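Local coordinates for NreA (Staphylococcus aureus subsp. aureus, PDB 6K2H), which probably senses nitrate through a GAF domain as part of a signalling system, here in a form mutated in the nitrate-binding site, at residues Y33-W44 with K56-A67. The protein carries 1 engineered substitution. Residues are numbered along the deposited sequence; the frame is centred on the assembly and turned at random.
Sequences YESNKPSSPIKW and KLIILRKGRGLA. With EDO (1,2-ethanediol), chain B.
CB of Pro41 lies over one face of the Arg61 guanidinium, nearer its margin than its centre. At the edge of that group NH2 donates to Ser39 O (2.8 Å), close to the guanidinium plane though above the carbonyl plane. A bend at chi2 (57°) carries the group back to the 33-44 segment. Trp44 meets Ile58 CG2 and 1,2-ethanediol at its ring edge. Its NE1 donates to O1 of the diol (3.0 Å), and Ala67 CB approaches Trp44 CZ2 obliquely. Backbone N of Ala67 holds O2, the other hydroxyl oxygen of the diol, which probably came from the crystallisation liquor. Ile96 N is also hydrogen-bonded to the diol.

Between these groups Ile42 and Leu60 form a single antiparallel hydrogen-bonded bridge. Ile42 N to Leu60 O (2.7 Å) is almost straight, at 177°. Beyond it the chains part. One water accepts from Trp44 N and donates to Ile58 O, while Lys43 NZ grips Ile58 O (2.9 Å) and Lys56 O (3.1 Å). Bends at chi3 and chi4 turn that amine back to the two carbonyls. Inward, Ile42 CG2 packs on Ala67 CB, and both residues touch Ala31 of strand 27-33. The connection into helix 65-73 thus runs along edge strand 42-48 of the antiparallel sheet, in the 2-1-5-4-3 order of a GAF domain. The diol sits between Trp44 and the N-terminal end of helix 65-73, consistent with a GAF ligand pocket.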
ATOM      1  N   TYR A  33     -10.332  -6.121  -0.499  1.00 23.00           N
ATOM      2  CA  TYR A  33     -11.397  -6.319  -1.493  1.00 22.12           C
ATOM      3  C   TYR A  33     -12.544  -5.281  -1.304  1.00 19.22           C
ATOM      4  O   TYR A  33     -12.865  -4.916  -0.184  1.00 25.05           O
ATOM      5  CB  TYR A  33     -11.989  -7.748  -1.438  1.00 19.56           C
ATOM      6  CG  TYR A  33     -11.036  -8.729  -2.057  1.00 24.63           C
ATOM      7  CD1 TYR A  33     -10.899  -8.809  -3.433  1.00 25.35           C
ATOM      8  CD2 TYR A  33     -10.295  -9.588  -1.282  1.00 27.97           C
ATOM      9  CE1 TYR A  33      -9.991  -9.698  -3.995  1.00 28.30           C
ATOM     10  CE2 TYR A  33      -9.362 -10.450  -1.853  1.00 29.54           C
ATOM     11  CZ  TYR A  33      -9.274 -10.518  -3.217  1.00 31.47           C
ATOM     12  OH  TYR A  33      -8.382 -11.395  -3.769  1.00 32.09           O
ATOM     13  N   GLU A  34     -13.043  -4.776  -2.428  1.00 23.47           N
ATOM     14  CA  GLU A  34     -14.150  -3.820  -2.480  1.00 28.22           C
ATOM     15  C   GLU A  34     -15.447  -4.348  -1.909  1.00 27.08           C
ATOM     16  O   GLU A  34     -16.154  -3.653  -1.198  1.00 29.14           O
ATOM     17  CB  GLU A  34     -14.389  -3.375  -3.934  1.00 32.70           C
ATOM     18  CG  GLU A  34     -15.411  -2.245  -4.010  1.00 32.29           C
ATOM     19  CD  GLU A  34     -15.606  -1.753  -5.406  1.00 37.20           C
ATOM     20  OE1 GLU A  34     -15.717  -2.607  -6.327  1.00 39.10           O
ATOM     21  OE2 GLU A  34     -15.747  -0.503  -5.519  1.00 44.45           O
ATOM     22  N   SER A  35     -15.723  -5.607  -2.134  1.00 27.19           N
ATOM     23  CA  SER A  35     -16.877  -6.246  -1.514  1.00 28.89           C
ATOM     24  C   SER A  35     -16.632  -7.731  -1.300  1.00 29.95           C
ATOM     25  O   SER A  35     -15.623  -8.309  -1.757  1.00 28.29           O
ATOM     26  CB  SER A  35     -18.050  -6.087  -2.473  1.00 32.82           C
ATOM     27  OG  SER A  35     -17.725  -6.765  -3.715  1.00 33.10           O
ATOM     28  N   ASN A  36     -17.636  -8.372  -0.706  1.00 35.50           N
ATOM     29  CA  ASN A  36     -17.623  -9.828  -0.492  1.00 37.57           C
ATOM     30  C   ASN A  36     -18.088 -10.658  -1.667  1.00 42.60           C
ATOM     31  O   ASN A  36     -18.257 -11.889  -1.537  1.00 37.72           O
ATOM     32  CB  ASN A  36     -18.377 -10.197   0.801  1.00 37.93           C
ATOM     33  CG  ASN A  36     -19.845  -9.826   0.792  1.00 40.69           C
ATOM     34  OD1 ASN A  36     -20.434  -9.734   1.870  1.00 46.04           O
ATOM     35  ND2 ASN A  36     -20.439  -9.597  -0.377  1.00 37.95           N
ATOM     36  N   LYS A  37     -18.206 -10.016  -2.829  1.00 40.21           N
ATOM     37  CA  LYS A  37     -18.619 -10.693  -4.056  1.00 43.29           C
ATOM     38  C   LYS A  37     -17.438 -11.380  -4.731  1.00 44.32           C
ATOM     39  O   LYS A  37     -16.289 -10.871  -4.714  1.00 35.64           O
ATOM     40  CB  LYS A  37     -19.259  -9.696  -5.023  1.00 46.65           C
ATOM     41  CG  LYS A  37     -20.405  -8.881  -4.421  1.00 49.44           C
ATOM     42  CD  LYS A  37     -20.825  -7.712  -5.317  1.00 50.47           C
ATOM     43  CE  LYS A  37     -21.056  -8.159  -6.759  1.00 52.12           C
ATOM     44  NZ  LYS A  37     -21.956  -7.263  -7.526  1.00 46.18           N
ATOM     45  N   PRO A  38     -17.692 -12.545  -5.344  1.00 48.94           N
ATOM     46  CA  PRO A  38     -16.558 -13.264  -5.900  1.00 44.35           C
ATOM     47  C   PRO A  38     -15.815 -12.508  -6.995  1.00 38.51           C
ATOM     48  O   PRO A  38     -14.648 -12.715  -7.137  1.00 37.34           O
ATOM     49  CB  PRO A  38     -17.179 -14.540  -6.489  1.00 49.28           C
ATOM     50  CG  PRO A  38     -18.476 -14.682  -5.809  1.00 48.74           C
ATOM     51  CD  PRO A  38     -18.956 -13.295  -5.517  1.00 50.38           C
ATOM     52  N   SER A  39     -16.483 -11.665  -7.774  1.00 39.44           N
ATOM     53  CA  SER A  39     -15.757 -10.897  -8.806  1.00 41.44           C
ATOM     54  C   SER A  39     -15.040  -9.645  -8.248  1.00 37.96           C
ATOM     55  O   SER A  39     -14.566  -8.797  -9.012  1.00 39.30           O
ATOM     56  CB  SER A  39     -16.727 -10.490  -9.913  1.00 46.08           C
ATOM     57  OG  SER A  39     -17.840  -9.813  -9.339  1.00 54.39           O
ATOM     58  N   SER A  40     -14.940  -9.500  -6.930  1.00 38.97           N
ATOM     59  CA  SER A  40     -14.604  -8.174  -6.376  1.00 33.72           C
ATOM     60  C   SER A  40     -13.189  -7.754  -6.746  1.00 32.22           C
ATOM     61  O   SER A  40     -12.284  -8.536  -6.695  1.00 27.12           O
ATOM     62  CB  SER A  40     -14.773  -8.152  -4.868  1.00 34.63           C
ATOM     63  OG  SER A  40     -14.316  -6.912  -4.348  1.00 32.66           O
ATOM     64  N   PRO A  41     -13.003  -6.484  -7.153  1.00 29.27           N
ATOM     65  CA  PRO A  41     -11.642  -5.994  -7.283  1.00 27.01           C
ATOM     66  C   PRO A  41     -11.100  -5.611  -5.902  1.00 23.64           C
ATOM     67  O   PRO A  41     -11.825  -5.711  -4.899  1.00 25.57           O
ATOM     68  CB  PRO A  41     -11.811  -4.754  -8.120  1.00 29.80           C
ATOM     69  CG  PRO A  41     -13.164  -4.253  -7.753  1.00 33.15           C
ATOM     70  CD  PRO A  41     -14.008  -5.470  -7.518  1.00 30.43           C
ATOM     71  N   ILE A  42      -9.871  -5.155  -5.920  1.00 22.91           N
ATOM     72  CA  ILE A  42      -9.224  -4.590  -4.702  1.00 23.58           C
ATOM     73  C   ILE A  42      -9.152  -3.061  -4.862  1.00 23.61           C
ATOM     74  O   ILE A  42      -8.905  -2.547  -5.964  1.00 25.64           O
ATOM     75  CB  ILE A  42      -7.835  -5.195  -4.574  1.00 26.27           C
ATOM     76  CG1 ILE A  42      -7.984  -6.689  -4.255  1.00 26.58           C
ATOM     77  CG2 ILE A  42      -7.015  -4.470  -3.531  1.00 26.50           C
ATOM     78  CD1 ILE A  42      -6.781  -7.511  -4.631  1.00 28.69           C
ATOM     79  N   LYS A  43      -9.367  -2.359  -3.756  1.00 21.70           N
ATOM     80  CA  LYS A  43      -9.260  -0.913  -3.732  1.00 25.66           C
ATOM     81  C   LYS A  43      -8.477  -0.423  -2.581  1.00 20.72           C
ATOM     82  O   LYS A  43      -8.389  -1.100  -1.574  1.00 21.53           O
ATOM     83  CB  LYS A  43     -10.646  -0.283  -3.731  1.00 28.27           C
ATOM     84  CG  LYS A  43     -11.345  -0.606  -5.066  1.00 35.05           C
ATOM     85  CD  LYS A  43     -12.559   0.266  -5.341  1.00 38.80           C
ATOM     86  CE  LYS A  43     -12.204   1.678  -5.699  1.00 42.79           C
ATOM     87  NZ  LYS A  43     -12.119   1.958  -7.157  1.00 46.79           N
ATOM     88  N   TRP A  44      -7.905   0.769  -2.757  1.00 21.61           N
ATOM     89  CA  TRP A  44      -7.301   1.480  -1.652  1.00 19.66           C
ATOM     90  C   TRP A  44      -8.447   2.145  -0.875  1.00 21.54           C
ATOM     91  O   TRP A  44      -9.060   3.111  -1.384  1.00 23.44           O
ATOM     92  CB  TRP A  44      -6.285   2.480  -2.113  1.00 19.56           C
ATOM     93  CG  TRP A  44      -5.138   1.887  -2.893  1.00 18.63           C
ATOM     94  CD1 TRP A  44      -4.982   1.891  -4.235  1.00 19.71           C
ATOM     95  CD2 TRP A  44      -4.050   1.154  -2.346  1.00 18.09           C
ATOM     96  NE1 TRP A  44      -3.768   1.224  -4.559  1.00 21.31           N
ATOM     97  CE2 TRP A  44      -3.229   0.724  -3.413  1.00 19.91           C
ATOM     98  CE3 TRP A  44      -3.713   0.769  -1.033  1.00 16.99           C
ATOM     99  CZ2 TRP A  44      -2.045   0.000  -3.198  1.00 20.03           C
ATOM    100  CZ3 TRP A  44      -2.591   0.042  -0.823  1.00 18.16           C
ATOM    101  CH2 TRP A  44      -1.747  -0.342  -1.885  1.00 18.27           C
ATOM    102  N   LYS A  56      -9.072   6.914  -5.216  1.00 26.02           N
ATOM    103  CA  LYS A  56     -10.397   6.309  -5.299  1.00 27.52           C
ATOM    104  C   LYS A  56     -10.788   5.818  -6.676  1.00 28.16           C
ATOM    105  O   LYS A  56     -11.672   4.958  -6.766  1.00 32.52           O
ATOM    106  CB  LYS A  56     -11.499   7.222  -4.761  1.00 29.62           C
ATOM    107  CG  LYS A  56     -11.261   7.705  -3.355  1.00 30.64           C
ATOM    108  CD  LYS A  56     -12.354   8.620  -2.898  1.00 33.79           C
ATOM    109  CE  LYS A  56     -11.985   9.180  -1.542  1.00 37.52           C
ATOM    110  NZ  LYS A  56     -12.960  10.153  -1.014  1.00 36.78           N
ATOM    111  N   LEU A  57     -10.112   6.268  -7.722  1.00 30.25           N
ATOM    112  CA  LEU A  57     -10.387   5.824  -9.104  1.00 32.90           C
ATOM    113  C   LEU A  57      -9.670   4.504  -9.433  1.00 34.20           C
ATOM    114  O   LEU A  57      -9.937   3.871 -10.442  1.00 31.31           O
ATOM    115  CB  LEU A  57      -9.939   6.926 -10.067  1.00 38.85           C
ATOM    116  CG  LEU A  57     -10.533   8.299  -9.690  1.00 44.29           C
ATOM    117  CD1 LEU A  57     -10.047   9.343 -10.670  1.00 46.46           C
ATOM    118  CD2 LEU A  57     -12.064   8.261  -9.603  1.00 48.35           C
ATOM    119  N   ILE A  58      -8.801   4.040  -8.537  1.00 27.12           N
ATOM    120  CA  ILE A  58      -7.961   2.892  -8.862  1.00 25.12           C
ATOM    121  C   ILE A  58      -8.709   1.590  -8.591  1.00 27.05           C
ATOM    122  O   ILE A  58      -9.265   1.373  -7.459  1.00 26.07           O
ATOM    123  CB  ILE A  58      -6.673   2.954  -8.010  1.00 25.28           C
ATOM    124  CG1 ILE A  58      -5.853   4.203  -8.444  1.00 26.79           C
ATOM    125  CG2 ILE A  58      -5.851   1.659  -8.116  1.00 25.37           C
ATOM    126  CD1 ILE A  58      -4.700   4.555  -7.509  1.00 27.24           C
ATOM    127  N   ILE A  59      -8.716   0.708  -9.598  1.00 27.29           N
ATOM    128  CA  ILE A  59      -9.377  -0.583  -9.462  1.00 29.06           C
ATOM    129  C   ILE A  59      -8.379  -1.654  -9.736  1.00 33.70           C
ATOM    130  O   ILE A  59      -7.893  -1.794 -10.861  1.00 34.07           O
ATOM    131  CB  ILE A  59     -10.573  -0.705 -10.456  1.00 37.79           C
ATOM    132  CG1 ILE A  59     -11.607   0.380 -10.194  1.00 39.92           C
ATOM    133  CG2 ILE A  59     -11.281  -2.062 -10.309  1.00 37.57           C
ATOM    134  CD1 ILE A  59     -12.563   0.602 -11.350  1.00 46.07           C
ATOM    135  N   LEU A  60      -8.056  -2.468  -8.734  1.00 31.55           N
ATOM    136  CA  LEU A  60      -7.036  -3.510  -8.941  1.00 33.01           C
ATOM    137  C   LEU A  60      -7.551  -4.922  -8.888  1.00 36.13           C
ATOM    138  O   LEU A  60      -8.529  -5.178  -8.271  1.00 30.17           O
ATOM    139  CB  LEU A  60      -5.947  -3.400  -7.909  1.00 31.49           C
ATOM    140  CG  LEU A  60      -5.220  -2.055  -7.839  1.00 35.51           C
ATOM    141  CD1 LEU A  60      -4.536  -1.962  -6.485  1.00 34.89           C
ATOM    142  CD2 LEU A  60      -4.309  -1.937  -9.050  1.00 34.83           C
ATOM    143  N   ARG A  61      -6.815  -5.864  -9.482  1.00 43.99           N
ATOM    144  CA  ARG A  61      -7.208  -7.292  -9.426  1.00 42.94           C
ATOM    145  C   ARG A  61      -6.119  -8.082  -8.759  1.00 45.79           C
ATOM    146  O   ARG A  61      -4.946  -7.675  -8.745  1.00 41.07           O
ATOM    147  CB  ARG A  61      -7.464  -7.852 -10.828  1.00 52.67           C
ATOM    148  CG  ARG A  61      -8.934  -7.994 -11.225  1.00 58.60           C
ATOM    149  CD  ARG A  61      -9.675  -6.685 -11.128  1.00 61.37           C
ATOM    150  NE  ARG A  61     -10.990  -6.683 -11.771  1.00 61.05           N
ATOM    151  CZ  ARG A  61     -12.090  -7.287 -11.312  1.00 62.57           C
ATOM    152  NH1 ARG A  61     -13.221  -7.162 -11.999  1.00 67.40           N
ATOM    153  NH2 ARG A  61     -12.092  -8.011 -10.185  1.00 55.23           N
ATOM    154  N   LYS A  62      -6.503  -9.242  -8.221  1.00 44.78           N
ATOM    155  CA  LYS A  62      -5.550 -10.221  -7.701  1.00 46.38           C
ATOM    156  C   LYS A  62      -4.417 -10.318  -8.717  1.00 43.02           C
ATOM    157  O   LYS A  62      -4.683 -10.391  -9.927  1.00 40.04           O
ATOM    158  CB  LYS A  62      -6.222 -11.619  -7.494  1.00 50.63           C
ATOM    159  CG  LYS A  62      -5.466 -12.580  -6.548  1.00 51.69           C
ATOM    160  CD  LYS A  62      -6.081 -12.605  -5.142  1.00 57.52           C
ATOM    161  CE  LYS A  62      -5.490 -13.619  -4.133  1.00 48.72           C
ATOM    162  NZ  LYS A  62      -6.314 -13.732  -2.875  1.00 40.55           N
ATOM    163  N   GLY A  63      -3.190 -10.289  -8.233  1.00 43.22           N
ATOM    164  CA  GLY A  63      -1.980 -10.279  -9.085  1.00 49.46           C
ATOM    165  C   GLY A  63      -1.546  -8.970  -9.734  1.00 43.99           C
ATOM    166  O   GLY A  63      -0.444  -8.899 -10.270  1.00 58.84           O
ATOM    167  N   ARG A  64      -2.403  -7.951  -9.723  1.00 52.63           N
ATOM    168  CA  ARG A  64      -2.095  -6.669 -10.368  1.00 53.11           C
ATOM    169  C   ARG A  64      -1.657  -5.616  -9.345  1.00 44.38           C
ATOM    170  O   ARG A  64      -2.361  -5.391  -8.341  1.00 36.72           O
ATOM    171  CB  ARG A  64      -3.304  -6.143 -11.129  1.00 56.55           C
ATOM    172  CG  ARG A  64      -4.114  -7.196 -11.901  1.00 71.07           C
ATOM    173  CD  ARG A  64      -3.281  -8.134 -12.777  1.00 75.08           C
ATOM    174  NE  ARG A  64      -2.170  -7.420 -13.406  1.00 77.96           N
ATOM    175  CZ  ARG A  64      -1.007  -7.952 -13.786  1.00 84.94           C
ATOM    176  NH1 ARG A  64      -0.097  -7.155 -14.333  1.00 88.45           N
ATOM    177  NH2 ARG A  64      -0.740  -9.254 -13.645  1.00 84.22           N
ATOM    178  N   GLY A  65      -0.552  -4.943  -9.665  1.00 35.71           N
ATOM    179  CA  GLY A  65      -0.045  -3.810  -8.907  1.00 38.94           C
ATOM    180  C   GLY A  65       0.607  -4.239  -7.617  1.00 37.23           C
ATOM    181  O   GLY A  65       0.837  -5.426  -7.366  1.00 33.98           O
ATOM    182  N   LEU A  66       0.856  -3.271  -6.764  1.00 33.05           N
ATOM    183  CA  LEU A  66       1.422  -3.592  -5.494  1.00 32.09           C
ATOM    184  C   LEU A  66       0.434  -4.370  -4.636  1.00 29.64           C
ATOM    185  O   LEU A  66       0.812  -5.357  -4.040  1.00 32.95           O
ATOM    186  CB  LEU A  66       1.821  -2.361  -4.710  1.00 27.89           C
ATOM    187  CG  LEU A  66       2.892  -1.520  -5.438  1.00 33.44           C
ATOM    188  CD1 LEU A  66       2.827  -0.103  -4.962  1.00 31.98           C
ATOM    189  CD2 LEU A  66       4.243  -2.096  -5.158  1.00 36.01           C
ATOM    190  N   ALA A  67      -0.778  -3.862  -4.500  1.00 25.08           N
ATOM    191  CA  ALA A  67      -1.748  -4.509  -3.614  1.00 26.62           C
ATOM    192  C   ALA A  67      -2.104  -5.908  -4.158  1.00 26.28           C
ATOM    193  O   ALA A  67      -2.167  -6.906  -3.415  1.00 27.06           O
ATOM    194  CB  ALA A  67      -2.985  -3.670  -3.460  1.00 27.39           C
TER
HETATM  195  C1  EDO B 201      -1.976   0.304  -7.004  1.00 21.81           C
HETATM  196  O1  EDO B 201      -2.000   1.556  -6.937  1.00 33.37           O
HETATM  197  C2  EDO B 201      -0.768  -0.282  -6.699  1.00 25.41           C
HETATM  198  O2  EDO B 201      -1.201  -1.531  -6.399  1.00 37.36           O
HETATM  199  O   HOH W   1      -8.653   2.364  -5.005  1.00 24.38           O